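Putative ABC transporter amino acid-binding protein (Sinorhizobium meliloti, PDB 2Q88) binds the compatible solute ectoine as the substrate-binding component of an ABC transporter, probably handing it on for uptake as an osmoprotectant. Local coordinates at residues 92-98 against 244-250; 125-131 against 147-152; 61-65 against 76-80. All blocks are in the same frame, centred on the assembly; numbering follows the deposited sequence.

Contact 1. Residues 92-98 against 244-250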
loop_
_atom_site.group_PDB
_atom_site.type_symbol
_atom_site.label_atom_id
_atom_site.label_comp_id
_atom_site.label_asym_id
_atom_site.label_seq_id
_atom_site.Cartn_x
_atom_site.Cartn_y
_atom_site.Cartn_z
ATOM N N TYR A 92 6.196 5.381 11.649
ATOM C CA TYR A 92 6.644 4.889 10.353
ATOM C C TYR A 92 8.150 4.738 10.291
ATOM O O TYR A 92 8.893 5.522 10.890
ATOM C CB TYR A 92 6.240 5.875 9.255
ATOM C CG TYR A 92 4.904 5.616 8.586
ATOM C CD1 TYR A 92 4.708 4.497 7.779
ATOM C CD2 TYR A 92 3.865 6.532 8.707
ATOM C CE1 TYR A 92 3.482 4.274 7.138
ATOM C CE2 TYR A 92 2.635 6.324 8.078
ATOM C CZ TYR A 92 2.453 5.196 7.309
ATOM O OH TYR A 92 1.245 4.999 6.686
ATOM N N SER A 93 8.598 3.737 9.543
ATOM C CA SER A 93 9.981 3.655 9.130
ATOM C C SER A 93 10.239 4.709 8.063
ATOM O O SER A 93 9.339 5.437 7.674
ATOM C CB SER A 93 10.253 2.285 8.508
ATOM O OG SER A 93 9.632 2.208 7.234
ATOM N N GLN A 94 11.474 4.767 7.578
ATOM C CA GLN A 94 11.824 5.570 6.405
ATOM C C GLN A 94 11.165 4.959 5.149
ATOM O O GLN A 94 10.674 3.834 5.222
ATOM C CB GLN A 94 13.356 5.648 6.293
ATOM C CG GLN A 94 14.002 6.543 7.383
ATOM C CD GLN A 94 13.520 7.993 7.349
ATOM O OE1 GLN A 94 13.270 8.556 6.278
ATOM N NE2 GLN A 94 13.396 8.598 8.523
ATOM N N PRO A 95 11.105 5.691 4.033
ATOM C CA PRO A 95 10.356 5.241 2.858
ATOM C C PRO A 95 10.890 3.964 2.232
ATOM O O PRO A 95 12.093 3.708 2.253
ATOM C CB PRO A 95 10.487 6.401 1.867
ATOM C CG PRO A 95 10.984 7.559 2.644
ATOM C CD PRO A 95 11.741 7.000 3.807
ATOM N N ILE A 96 9.976 3.169 1.682
ATOM C CA ILE A 96 10.326 1.891 1.067
ATOM C C ILE A 96 9.756 1.759 -0.340
ATOM O O ILE A 96 10.520 1.682 -1.312
ATOM C CB ILE A 96 9.862 0.697 1.960
ATOM C CG1 ILE A 96 10.553 0.752 3.328
ATOM C CG2 ILE A 96 10.162 -0.635 1.256
ATOM C CD1 ILE A 96 10.050 -0.248 4.370
ATOM N N LEU A 97 8.424 1.712 -0.445
ATOM C CA LEU A 97 7.733 1.490 -1.728
ATOM C C LEU A 97 6.986 2.729 -2.203
ATOM O O LEU A 97 6.045 3.191 -1.555
ATOM C CB LEU A 97 6.751 0.326 -1.634
ATOM C CG LEU A 97 7.269 -1.024 -1.118
ATOM C CD1 LEU A 97 6.168 -2.060 -1.272
ATOM C CD2 LEU A 97 8.493 -1.471 -1.908
ATOM N N CYS A 98 7.409 3.243 -3.347
ATOM C CA CYS A 98 6.852 4.463 -3.925
ATOM C C CYS A 98 6.028 4.137 -5.160
ATOM O O CYS A 98 6.406 3.272 -5.938
ATOM C CB CYS A 98 7.989 5.417 -4.295
ATOM S SG CYS A 98 8.941 5.973 -2.869
ATOM N N ALA A 244 13.641 6.423 -6.088
ATOM C CA ALA A 244 12.506 7.194 -5.563
ATOM C C ALA A 244 12.406 7.171 -4.034
ATOM O O ALA A 244 12.223 8.218 -3.411
ATOM C CB ALA A 244 11.204 6.737 -6.195
ATOM N N ALA A 245 12.513 5.986 -3.430
ATOM C CA ALA A 245 12.461 5.869 -1.979
ATOM C C ALA A 245 13.667 6.546 -1.340
ATOM O O ALA A 245 13.534 7.288 -0.363
ATOM C CB ALA A 245 12.377 4.409 -1.550
ATOM N N MET A 246 14.838 6.308 -1.919
ATOM C CA MET A 246 16.085 6.903 -1.431
ATOM C C MET A 246 16.222 8.419 -1.699
ATOM O O MET A 246 17.136 9.062 -1.176
ATOM C CB MET A 246 17.277 6.120 -1.991
ATOM C CG MET A 246 17.354 4.691 -1.428
ATOM S SD MET A 246 18.472 3.586 -2.301
ATOM C CE MET A 246 20.051 4.342 -1.892
ATOM N N SER A 247 15.316 8.985 -2.497
ATOM C CA SER A 247 15.305 10.437 -2.762
ATOM C C SER A 247 14.494 11.229 -1.732
ATOM O O SER A 247 14.444 12.463 -1.787
ATOM C CB SER A 247 14.758 10.730 -4.163
ATOM O OG SER A 247 15.643 10.260 -5.167
ATOM N N THR A 248 13.849 10.532 -0.798
ATOM C CA THR A 248 12.952 11.216 0.143
ATOM C C THR A 248 13.081 10.698 1.584
ATOM O O THR A 248 13.908 9.826 1.863
ATOM C CB THR A 248 11.477 11.212 -0.403
ATOM O OG1 THR A 248 10.641 12.027 0.432
ATOM C CG2 THR A 248 10.835 9.806 -0.347
ATOM N N THR A 249 12.307 11.263 2.510
ATOM C CA THR A 249 12.393 10.869 3.918
ATOM C C THR A 249 11.016 10.821 4.543
ATOM O O THR A 249 10.066 11.390 4.003
ATOM C CB THR A 249 13.264 11.845 4.747
ATOM O OG1 THR A 249 12.664 13.147 4.732
ATOM C CG2 THR A 249 14.644 12.048 4.138
ATOM N N ARG A 250 10.922 10.171 5.701
ATOM C CA ARG A 250 9.673 10.108 6.443
ATOM C C ARG A 250 9.158 11.508 6.775
ATOM O O ARG A 250 7.984 11.786 6.589
ATOM C CB ARG A 250 9.835 9.267 7.713
ATOM C CG ARG A 250 8.551 9.074 8.521
ATOM C CD ARG A 250 8.761 8.559 9.945
ATOM N NE ARG A 250 9.834 9.268 10.666
ATOM C CZ ARG A 250 10.980 8.701 11.051
ATOM N NH1 ARG A 250 11.218 7.416 10.793
ATOM N NH2 ARG A 250 11.893 9.424 11.689
#

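Contact 2. Residues 125-131 against 147-152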
loop_
_atom_site.group_PDB
_atom_site.type_symbol
_atom_site.label_atom_id
_atom_site.label_comp_id
_atom_site.label_asym_id
_atom_site.label_seq_id
_atom_site.Cartn_x
_atom_site.Cartn_y
_atom_site.Cartn_z
ATOM N N ALA A 125 -20.813 8.964 -12.785
ATOM C CA ALA A 125 -19.566 8.216 -12.614
ATOM C C ALA A 125 -19.399 7.656 -11.211
ATOM O O ALA A 125 -19.455 8.388 -10.221
ATOM C CB ALA A 125 -18.361 9.082 -12.977
ATOM N N LYS A 126 -19.197 6.355 -11.132
ATOM C CA LYS A 126 -18.891 5.733 -9.858
ATOM C C LYS A 126 -17.473 5.198 -9.909
ATOM O O LYS A 126 -17.080 4.551 -10.886
ATOM C CB LYS A 126 -19.888 4.621 -9.540
ATOM C CG LYS A 126 -21.283 5.125 -9.208
ATOM C CD LYS A 126 -22.184 4.003 -8.735
ATOM C CE LYS A 126 -23.619 4.506 -8.576
ATOM N NZ LYS A 126 -24.584 3.387 -8.437
ATOM N N ILE A 127 -16.711 5.459 -8.853
ATOM C CA ILE A 127 -15.358 4.917 -8.743
ATOM C C ILE A 127 -15.254 3.851 -7.657
ATOM O O ILE A 127 -15.739 4.048 -6.541
ATOM C CB ILE A 127 -14.331 6.046 -8.503
ATOM C CG1 ILE A 127 -12.938 5.457 -8.211
ATOM C CG2 ILE A 127 -14.776 6.983 -7.358
ATOM C CD1 ILE A 127 -11.792 6.402 -8.505
ATOM N N GLY A 128 -14.618 2.731 -7.986
ATOM C CA GLY A 128 -14.348 1.690 -7.001
ATOM C C GLY A 128 -12.959 1.878 -6.442
ATOM O O GLY A 128 -12.038 2.258 -7.162
ATOM N N ALA A 129 -12.795 1.610 -5.151
ATOM C CA ALA A 129 -11.504 1.809 -4.493
ATOM C C ALA A 129 -11.490 1.061 -3.169
ATOM O O ALA A 129 -12.544 0.866 -2.563
ATOM C CB ALA A 129 -11.262 3.292 -4.252
ATOM N N PRO A 130 -10.312 0.659 -2.703
ATOM C CA PRO A 130 -10.222 -0.006 -1.400
ATOM C C PRO A 130 -10.671 0.914 -0.266
ATOM O O PRO A 130 -10.340 2.099 -0.257
ATOM C CB PRO A 130 -8.742 -0.381 -1.282
ATOM C CG PRO A 130 -8.030 0.459 -2.271
ATOM C CD PRO A 130 -9.005 0.750 -3.381
ATOM N N GLY A 131 -11.455 0.374 0.662
ATOM C CA GLY A 131 -11.957 1.133 1.803
ATOM C C GLY A 131 -10.817 1.544 2.715
ATOM O O GLY A 131 -9.959 0.724 3.047
ATOM N N ASP A 147 -21.658 8.326 -1.924
ATOM C CA ASP A 147 -22.422 7.267 -2.583
ATOM C C ASP A 147 -21.929 6.901 -3.995
ATOM O O ASP A 147 -22.389 5.915 -4.575
ATOM C CB ASP A 147 -23.931 7.548 -2.542
ATOM C CG ASP A 147 -24.333 8.815 -3.293
ATOM O OD1 ASP A 147 -23.496 9.456 -3.965
ATOM O OD2 ASP A 147 -25.500 9.257 -3.258
ATOM N N ARG A 148 -20.984 7.677 -4.526
ATOM C CA ARG A 148 -20.341 7.352 -5.808
ATOM C C ARG A 148 -18.899 6.875 -5.641
ATOM O O ARG A 148 -18.216 6.595 -6.627
ATOM C CB ARG A 148 -20.381 8.551 -6.764
ATOM C CG ARG A 148 -21.775 8.983 -7.140
ATOM C CD ARG A 148 -21.844 9.695 -8.466
ATOM N NE ARG A 148 -21.628 11.140 -8.387
ATOM C CZ ARG A 148 -20.568 11.793 -8.867
ATOM N NH1 ARG A 148 -19.556 11.141 -9.442
ATOM N NH2 ARG A 148 -20.510 13.117 -8.757
ATOM N N VAL A 149 -18.438 6.789 -4.393
ATOM C CA VAL A 149 -17.161 6.158 -4.082
ATOM C C VAL A 149 -17.472 4.798 -3.463
ATOM O O VAL A 149 -17.953 4.716 -2.343
ATOM C CB VAL A 149 -16.264 7.013 -3.153
ATOM C CG1 VAL A 149 -14.906 6.317 -2.936
ATOM C CG2 VAL A 149 -16.035 8.378 -3.748
ATOM N N ILE A 150 -17.216 3.745 -4.235
ATOM C CA ILE A 150 -17.704 2.415 -3.936
ATOM C C ILE A 150 -16.568 1.572 -3.370
ATOM O O ILE A 150 -15.537 1.405 -4.009
ATOM C CB ILE A 150 -18.259 1.753 -5.234
ATOM C CG1 ILE A 150 -19.304 2.646 -5.941
ATOM C CG2 ILE A 150 -18.738 0.314 -4.978
ATOM C CD1 ILE A 150 -20.484 3.120 -5.078
ATOM N N VAL A 151 -16.743 1.056 -2.162
ATOM C CA VAL A 151 -15.686 0.246 -1.555
ATOM C C VAL A 151 -15.534 -1.056 -2.345
ATOM O O VAL A 151 -16.532 -1.701 -2.673
ATOM C CB VAL A 151 -15.980 -0.037 -0.076
ATOM C CG1 VAL A 151 -14.925 -0.957 0.529
ATOM C CG2 VAL A 151 -16.077 1.294 0.720
ATOM N N VAL A 152 -14.290 -1.426 -2.652
ATOM C CA VAL A 152 -13.970 -2.682 -3.354
ATOM C C VAL A 152 -12.964 -3.462 -2.492
ATOM O O VAL A 152 -11.884 -2.941 -2.212
ATOM C CB VAL A 152 -13.374 -2.391 -4.770
ATOM C CG1 VAL A 152 -12.834 -3.666 -5.427
ATOM C CG2 VAL A 152 -14.419 -1.761 -5.664
HETATM O O HOH W 1 -11.424 -2.449 0.531
#

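Contact 3. Residues 61-65 against 76-80. With 4CS ((4S)-2-methyl-1,4,5,6-tetrahydropyrimidine-4-carboxylic acid), chain F.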
loop_
_atom_site.group_PDB
_atom_site.type_symbol
_atom_site.label_atom_id
_atom_site.label_comp_id
_atom_site.label_asym_id
_atom_site.label_seq_id
_atom_site.Cartn_x
_atom_site.Cartn_y
_atom_site.Cartn_z
ATOM N N TYR A 61 -7.679 -2.090 3.968
ATOM C CA TYR A 61 -6.721 -1.081 4.432
ATOM C C TYR A 61 -7.226 -0.292 5.633
ATOM O O TYR A 61 -6.446 0.075 6.503
ATOM C CB TYR A 61 -6.310 -0.133 3.302
ATOM C CG TYR A 61 -5.447 -0.806 2.252
ATOM C CD1 TYR A 61 -4.071 -0.907 2.417
ATOM C CD2 TYR A 61 -6.015 -1.361 1.109
ATOM C CE1 TYR A 61 -3.271 -1.532 1.447
ATOM C CE2 TYR A 61 -5.220 -1.998 0.134
ATOM C CZ TYR A 61 -3.852 -2.066 0.311
ATOM O OH TYR A 61 -3.061 -2.704 -0.636
ATOM N N GLY A 62 -8.534 -0.059 5.682
ATOM C CA GLY A 62 -9.136 0.729 6.766
ATOM C C GLY A 62 -9.038 0.093 8.146
ATOM O O GLY A 62 -9.181 0.776 9.170
ATOM N N ALA A 63 -8.800 -1.213 8.192
ATOM C CA ALA A 63 -8.677 -1.919 9.471
ATOM C C ALA A 63 -7.252 -1.956 10.039
ATOM O O ALA A 63 -7.049 -2.372 11.183
ATOM C CB ALA A 63 -9.238 -3.349 9.342
ATOM N N MET A 64 -6.268 -1.526 9.255
ATOM C CA MET A 64 -4.871 -1.755 9.607
ATOM C C MET A 64 -4.376 -0.936 10.789
ATOM O O MET A 64 -3.890 -1.493 11.786
ATOM C CB MET A 64 -3.973 -1.569 8.384
ATOM C CG MET A 64 -4.151 -2.685 7.367
ATOM S SD MET A 64 -3.162 -2.379 5.920
ATOM C CE MET A 64 -3.656 -3.737 4.859
ATOM N N ILE A 65 -4.492 0.380 10.678
ATOM C CA ILE A 65 -4.083 1.255 11.787
ATOM C C ILE A 65 -4.837 0.925 13.089
ATOM O O ILE A 65 -4.193 0.777 14.135
ATOM C CB ILE A 65 -4.130 2.757 11.381
ATOM C CG1 ILE A 65 -3.075 3.017 10.288
ATOM C CG2 ILE A 65 -3.889 3.656 12.599
ATOM C CD1 ILE A 65 -3.061 4.437 9.702
ATOM N N ILE A 76 2.560 -2.827 10.186
ATOM C CA ILE A 76 1.785 -2.856 8.938
ATOM C C ILE A 76 2.795 -2.847 7.807
ATOM O O ILE A 76 3.574 -1.917 7.701
ATOM C CB ILE A 76 0.850 -1.616 8.835
ATOM C CG1 ILE A 76 -0.190 -1.622 9.956
ATOM C CG2 ILE A 76 0.150 -1.584 7.492
ATOM C CD1 ILE A 76 -0.849 -0.239 10.167
ATOM N N THR A 77 2.811 -3.881 6.973
ATOM C CA THR A 77 3.777 -3.936 5.882
ATOM C C THR A 77 3.003 -4.246 4.615
ATOM O O THR A 77 2.992 -5.379 4.136
ATOM C CB THR A 77 4.835 -5.018 6.149
ATOM O OG1 THR A 77 4.175 -6.268 6.319
ATOM C CG2 THR A 77 5.526 -4.797 7.496
ATOM N N ALA A 78 2.356 -3.223 4.068
ATOM C CA ALA A 78 1.279 -3.438 3.115
ATOM C C ALA A 78 1.233 -2.421 1.981
ATOM O O ALA A 78 0.309 -2.448 1.171
ATOM C CB ALA A 78 -0.062 -3.460 3.859
ATOM N N GLY A 79 2.222 -1.535 1.915
ATOM C CA GLY A 79 2.149 -0.409 0.995
ATOM C C GLY A 79 1.182 0.634 1.534
ATOM O O GLY A 79 0.485 1.303 0.762
ATOM N N LEU A 80 1.130 0.763 2.857
ATOM C CA LEU A 80 0.278 1.771 3.509
ATOM C C LEU A 80 0.959 3.136 3.436
ATOM O O LEU A 80 1.812 3.480 4.269
ATOM C CB LEU A 80 -0.059 1.374 4.956
ATOM C CG LEU A 80 -1.140 2.218 5.650
ATOM C CD1 LEU A 80 -2.547 1.868 5.166
ATOM C CD2 LEU A 80 -1.038 2.074 7.154
HETATM O O 4CS F . -4.136 3.583 1.144
HETATM C C 4CS F . -3.097 3.081 0.715
HETATM O OXT 4CS F . -2.054 3.159 1.376
HETATM C CA 4CS F . -3.088 2.391 -0.642
HETATM C CB 4CS F . -4.337 1.572 -0.904
HETATM C CAD 4CS F . -4.264 0.955 -2.305
HETATM N NAG 4CS F . -3.014 0.160 -2.431
HETATM C CAI 4CS F . -1.870 0.478 -1.683
HETATM C CAA 4CS F . -0.591 -0.367 -1.817
HETATM N N 4CS F . -1.885 1.548 -0.778
HETATM O O HOH W 2 -1.090 -4.515 0.209
#

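Contact 1. Residues 92-98 against 244-250
Two hydrogen bonds tie R250 to the loop 92-98, one through its backbone and one through its side chain. R250 N, in the first turn of helix 250-254, donates to Q94 OE1 over 2.9 Å in a fairly straight bond (163°), although it approaches from above the plane of the amide. The Q94 chain is bent at chi2 (-60°), which folds its amide back over the start of this helix. The guanidinium then reaches past, and NH1 donates to Y92 O at 3.0 Å in a clearly bent bond (136°), tilted out of the guanidinium plane. Y92 O also accepts from R215, so one carbonyl serves two arginines. Between these bonds Q94 NE2 lies over one guanidinium face, offset toward its rim; it and NH1 are both donors and do not bond.

Van der Waals packing takes over farther along. P95 CG meets T248 CG2 at 3.7 Å, and A245 CB sits 3.3 Å from I96 O. C98 SG rests 3.6 Å from A245 N, while C98 CB and A244 CB make an apolar pair at 4.0 Å. C98 SG is also tied by a disulfide to C202, outside the contact.

T249 is the N-cap of helix 250-254. The end of helix 242-246, the turn after it and the start of helix 250-254 thus pack against the loop leading into strand 98-106, within one lobe of a family 3 solute-binding fold.

Contact 2. Residues 125-131 against 147-152
Strand 127-129 pairs in parallel with strand 149-151, the short axes 4.7 Å apart at closest approach and their N-to-C directions 36° apart. The ladder alternates in the usual parallel manner: I127 N takes R148 O, I127 O receives I150 N at 2.8 Å, A129 N takes I150 O, and A129 O receives V152 N. The last donor stands well above the carbonyl plane. A water continues the line, accepting from G131 N and donating to V152 O.

This is the strand pair of a beta-alpha-beta unit, with helix 134-141 as the connection. The family fold uses such units to build each lobe, and P130, just past the C-terminal end of strand 127-129, lines the ectoine pocket.

On one face of the sheet I127 and V149 lie side by side, CG2 to CG2 at 4.1 Å. On the other, V152 CG2 rests 3.7 Å from G128 CA, so close that a beta carbon on G128 would clash with it. K126 CD meets I150 CD1 at 4.1 Å. Before the ladder, the R148 chain turns at chi3 (-88°) and brings NH1 to A125 O at 2.9 Å, in both the guanidinium and the carbonyl plane. The same guanidinium also donates to I119 O and A120 O of helix 116-121.

Contact 3. Residues 61-65 against 76-80
Y61 meets A78 and L80 along its ring edge, and with them lines the ectoine pocket in the cleft between the lobes of this family 3 solute-binding fold. One face of the Y61 ring is given to the ligand, whose CB stands 3.7 Å above the plane, over the ring centre. The backbone of the loop 76-80 supplies the complementary surface: G79 O lies 2.8 Å from ectoine N. G79 has a positive phi, and a beta carbon there would run into the methyl carbon CAA of the ligand.

The tyrosine is held at both its rim and its tip. A78 O lies in the ring plane, 3.7 Å from Y61 CE1, and L80 CD1 flanks Y61 CD1 as the two side chains slide past each other in opposite directions. A water donates to Y61 OH and to A78 O, bridging the two segments. The hydroxyl is also hydrogen-bonded to E22 OE1, while E22 OE2 binds the ligand, so one acid contacts both the tyrosine and the substrate. A leucine in place of Y61 would remove the aromatic face and the hydroxyl, and would probably cost the bridging water one of its two partners, E22 OE1 its hydroxyl and the ligand ring its flat cover.

Behind this first shell M64 and I65 of helix 64-69 back the loop. The M64 chain, extended beyond CG (chi2 177°), runs past I76 to A78: SD rests against I76 CG2, and CE touches A78 CB at 3.7 Å. I65 CG1 spans two partners, L80 CD2 and I76 CD1, both at 3.9 Å, while the other leucine methyl, L80 CD1, faces Y61. The I76 methyl CD1 reaches the helix backbone, 3.6 Å from M64 C.

Along the chain, contact 3 closes first; the first half of contact 1 follows, both strands of contact 2 come next, and the C-terminal helices then return to complete contact 1. In space contacts 1 and 2 lie on opposite sides of the chain's centre, about 28 Å apart between centres, and the centre of contact 3 is about 16 Å from contact 1 and about 18 Å from contact 2. Contact 3 touches each: Y92 OH probably hydrogen-bonds to L80 O, and P130 packs on Y61. Contacts 1 and 3 belong to one lobe and contact 2 to the other, with ectoine clasped between. Strand 98-106 leads from contact 1 into the sheet of contact 2, linking the lobes.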